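Local coordinates for UPF0434 family protein (Haloferax volcanii, PDB 6F5Z) that probably activates methyltransferases involved in translation as a small Trm112-type partner subunit, and is bound here to a putative methyltransferase, at residues Tyr44-Asp48 / Gly49-Leu53. Numbering follows the deposited sequence.
Sequences YPIED and GIPNL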
ATOM      1  N   TYR C  44     -23.313 -20.395  20.543  1.00 16.19           N
ATOM      2  CA  TYR C  44     -22.112 -20.604  19.717  1.00 16.18           C
ATOM      3  C   TYR C  44     -21.141 -21.411  20.571  1.00 16.65           C
ATOM      4  O   TYR C  44     -20.588 -20.883  21.549  1.00 17.98           O
ATOM      5  CB  TYR C  44     -21.543 -19.250  19.294  1.00 16.44           C
ATOM      6  CG  TYR C  44     -22.563 -18.470  18.487  1.00 15.40           C
ATOM      7  CD1 TYR C  44     -22.813 -18.787  17.152  1.00 17.67           C
ATOM      8  CD2 TYR C  44     -23.260 -17.400  19.046  1.00 16.48           C
ATOM      9  CE1 TYR C  44     -23.751 -18.085  16.405  1.00 16.44           C
ATOM     10  CE2 TYR C  44     -24.182 -16.666  18.293  1.00 16.89           C
ATOM     11  CZ  TYR C  44     -24.426 -17.019  16.971  1.00 17.76           C
ATOM     12  OH  TYR C  44     -25.338 -16.346  16.173  1.00 18.65           O
ATOM     13  N   PRO C  45     -20.945 -22.705  20.268  1.00 15.34           N
ATOM     14  CA  PRO C  45     -20.111 -23.526  21.162  1.00 15.29           C
ATOM     15  C   PRO C  45     -18.638 -23.240  21.038  1.00 18.01           C
ATOM     16  O   PRO C  45     -18.167 -22.912  19.953  1.00 16.92           O
ATOM     17  CB  PRO C  45     -20.429 -24.952  20.720  1.00 17.28           C
ATOM     18  CG  PRO C  45     -20.713 -24.812  19.229  1.00 19.55           C
ATOM     19  CD  PRO C  45     -21.448 -23.475  19.114  1.00 15.69           C
ATOM     20  N   ILE C  46     -17.898 -23.438  22.131  1.00 15.23           N
ATOM     21  CA  ILE C  46     -16.432 -23.360  22.127  1.00 13.95           C
ATOM     22  C   ILE C  46     -16.010 -24.793  22.351  1.00 17.33           C
ATOM     23  O   ILE C  46     -16.368 -25.385  23.385  1.00 16.75           O
ATOM     24  CB  ILE C  46     -15.910 -22.467  23.253  1.00 15.56           C
ATOM     25  CG1 ILE C  46     -16.445 -21.023  23.091  1.00 14.81           C
ATOM     26  CG2 ILE C  46     -14.391 -22.523  23.313  1.00 16.54           C
ATOM     27  CD1 ILE C  46     -16.231 -20.080  24.340  1.00 18.04           C
ATOM     28  N   GLU C  47     -15.334 -25.374  21.350  1.00 15.77           N
ATOM     29  CA  GLU C  47     -15.021 -26.784  21.325  1.00 15.30           C
ATOM     30  C   GLU C  47     -13.550 -26.937  21.208  1.00 18.45           C
ATOM     31  O   GLU C  47     -12.973 -26.496  20.214  1.00 17.57           O
ATOM     32  CB  GLU C  47     -15.725 -27.451  20.127  1.00 17.99           C
ATOM     33  CG  GLU C  47     -17.226 -27.230  20.149  1.00 20.50           C
ATOM     34  CD  GLU C  47     -17.923 -27.599  18.856  1.00 31.57           C
ATOM     35  OE1 GLU C  47     -17.350 -27.411  17.759  1.00 25.41           O
ATOM     36  OE2 GLU C  47     -19.038 -28.146  18.951  1.00 37.79           O
ATOM     37  N   ASP C  48     -12.926 -27.509  22.245  1.00 18.66           N
ATOM     38  CA  ASP C  48     -11.466 -27.657  22.293  1.00 17.52           C
ATOM     39  C   ASP C  48     -10.773 -26.314  21.954  1.00 18.73           C
ATOM     40  O   ASP C  48      -9.831 -26.242  21.122  1.00 18.55           O
ATOM     41  CB  ASP C  48     -10.948 -28.790  21.367  1.00 18.77           C
ATOM     42  CG  ASP C  48      -9.514 -29.191  21.669  1.00 27.72           C
ATOM     43  OD1 ASP C  48      -9.077 -29.001  22.823  1.00 27.69           O
ATOM     44  OD2 ASP C  48      -8.787 -29.584  20.709  1.00 33.40           O
ATOM     45  N   GLY C  49     -11.310 -25.242  22.533  1.00 15.85           N
ATOM     46  CA  GLY C  49     -10.742 -23.905  22.398  1.00 16.32           C
ATOM     47  C   GLY C  49     -11.143 -23.117  21.163  1.00 16.05           C
ATOM     48  O   GLY C  49     -10.757 -21.944  21.018  1.00 16.74           O
ATOM     49  N   ILE C  50     -11.923 -23.743  20.260  1.00 14.40           N
ATOM     50  CA  ILE C  50     -12.316 -23.068  19.035  1.00 14.57           C
ATOM     51  C   ILE C  50     -13.805 -22.721  19.070  1.00 15.48           C
ATOM     52  O   ILE C  50     -14.665 -23.626  19.014  1.00 15.32           O
ATOM     53  CB  ILE C  50     -11.988 -23.942  17.792  1.00 17.61           C
ATOM     54  CG1 ILE C  50     -10.425 -24.164  17.707  1.00 19.95           C
ATOM     55  CG2 ILE C  50     -12.536 -23.246  16.513  1.00 18.08           C
ATOM     56  CD1 ILE C  50      -9.989 -25.077  16.582  1.00 24.27           C
ATOM     57  N   PRO C  51     -14.140 -21.411  19.093  1.00 14.52           N
ATOM     58  CA  PRO C  51     -15.539 -21.020  19.010  1.00 13.51           C
ATOM     59  C   PRO C  51     -16.067 -21.270  17.600  1.00 16.98           C
ATOM     60  O   PRO C  51     -15.370 -20.953  16.609  1.00 16.55           O
ATOM     61  CB  PRO C  51     -15.525 -19.518  19.294  1.00 16.38           C
ATOM     62  CG  PRO C  51     -14.175 -19.245  19.869  1.00 18.62           C
ATOM     63  CD  PRO C  51     -13.264 -20.237  19.257  1.00 16.35           C
ATOM     64  N   ASN C  52     -17.300 -21.785  17.504  1.00 15.42           N
ATOM     65  CA  ASN C  52     -17.941 -21.942  16.213  1.00 15.10           C
ATOM     66  C   ASN C  52     -18.975 -20.835  16.146  1.00 16.01           C
ATOM     67  O   ASN C  52     -20.077 -20.954  16.704  1.00 16.36           O
ATOM     68  CB  ASN C  52     -18.553 -23.328  16.023  1.00 15.22           C
ATOM     69  CG  ASN C  52     -19.052 -23.483  14.609  1.00 17.29           C
ATOM     70  OD1 ASN C  52     -19.457 -22.518  13.947  1.00 16.46           O
ATOM     71  ND2 ASN C  52     -19.088 -24.713  14.128  1.00 19.20           N
ATOM     72  N   LEU C  53     -18.593 -19.726  15.470  1.00 15.02           N
ATOM     73  CA  LEU C  53     -19.392 -18.526  15.348  1.00 15.61           C
ATOM     74  C   LEU C  53     -20.047 -18.420  13.969  1.00 18.28           C
ATOM     75  O   LEU C  53     -20.350 -17.302  13.519  1.00 17.55           O
ATOM     76  CB  LEU C  53     -18.597 -17.265  15.727  1.00 16.23           C
ATOM     77  CG  LEU C  53     -18.354 -17.146  17.233  1.00 17.13           C
ATOM     78  CD1 LEU C  53     -17.114 -16.343  17.541  1.00 17.58           C
ATOM     79  CD2 LEU C  53     -19.526 -16.500  17.915  1.00 18.38           C
TER
HETATM   80  O   HOH W   1     -15.677 -25.353  16.966  1.00 21.35           O
HETATM   81  O   HOH W   2     -19.415 -27.288  16.054  1.00 33.42           O
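Glu-47 and Ile-50 face each other as the hydrogen-bonded pair that closes a tight antiparallel beta hairpin, joining strand 43-47 to the short strand 50-51 through a type I' turn. Glu-47 N donates to Ile-50 O in a nearly straight bond (3.0 Å, 173°), and Ile-50 N returns one to Glu-47 O (2.9 Å). Asp-48 and Gly-49 at the corner both adopt positive phi, as this turn type requires.

The side chain of Glu-47 runs back along the hairpin. Its CB passes 4.1 Å from Ile-50 O; with CG opposite the carbonyl carbon (chi1 -56°), the extended chain reaches back past the pair and brings OE1 to two waters, from both of which it accepts. Water 1 lies 2.8 Å from Glu-47 OE1 and also donates to Ile-50 O, giving that carbonyl a second donor besides Glu-47 N. Water 2 links OE1 to Asn-52 ND2, so the carboxylate of Glu-47 is tied through solvent to the side chain of Asn-52 on the returning arm of the hairpin. Asn-52 OD1 accepts a hydrogen bond from Leu-54 N.

Next along, Ile-46 and Pro-51 form the non-hydrogen-bonded pair, with Ile-46 CG1 against Pro-51 CB and CG2 over Gly-49. Beyond it, Pro-45 O accepts a hydrogen bond from Asn-52 N (2.8 Å). Strand 50-51 is the outermost of this chain's four-stranded sheet, and backbone hydrogen bonds join Pro-51 and Leu-53 to the bound methyltransferase chain, consistent with the edge strand being extended across the interface, while Phe-89 of that chain packs on Ile-50 and Pro-51.

At the open end of the hairpin, Tyr-44 sends its hydroxyl to Asp-11, and Leu-53 crosses it at about a right angle, CD2 resting 3.7 Å from Tyr-44 CG.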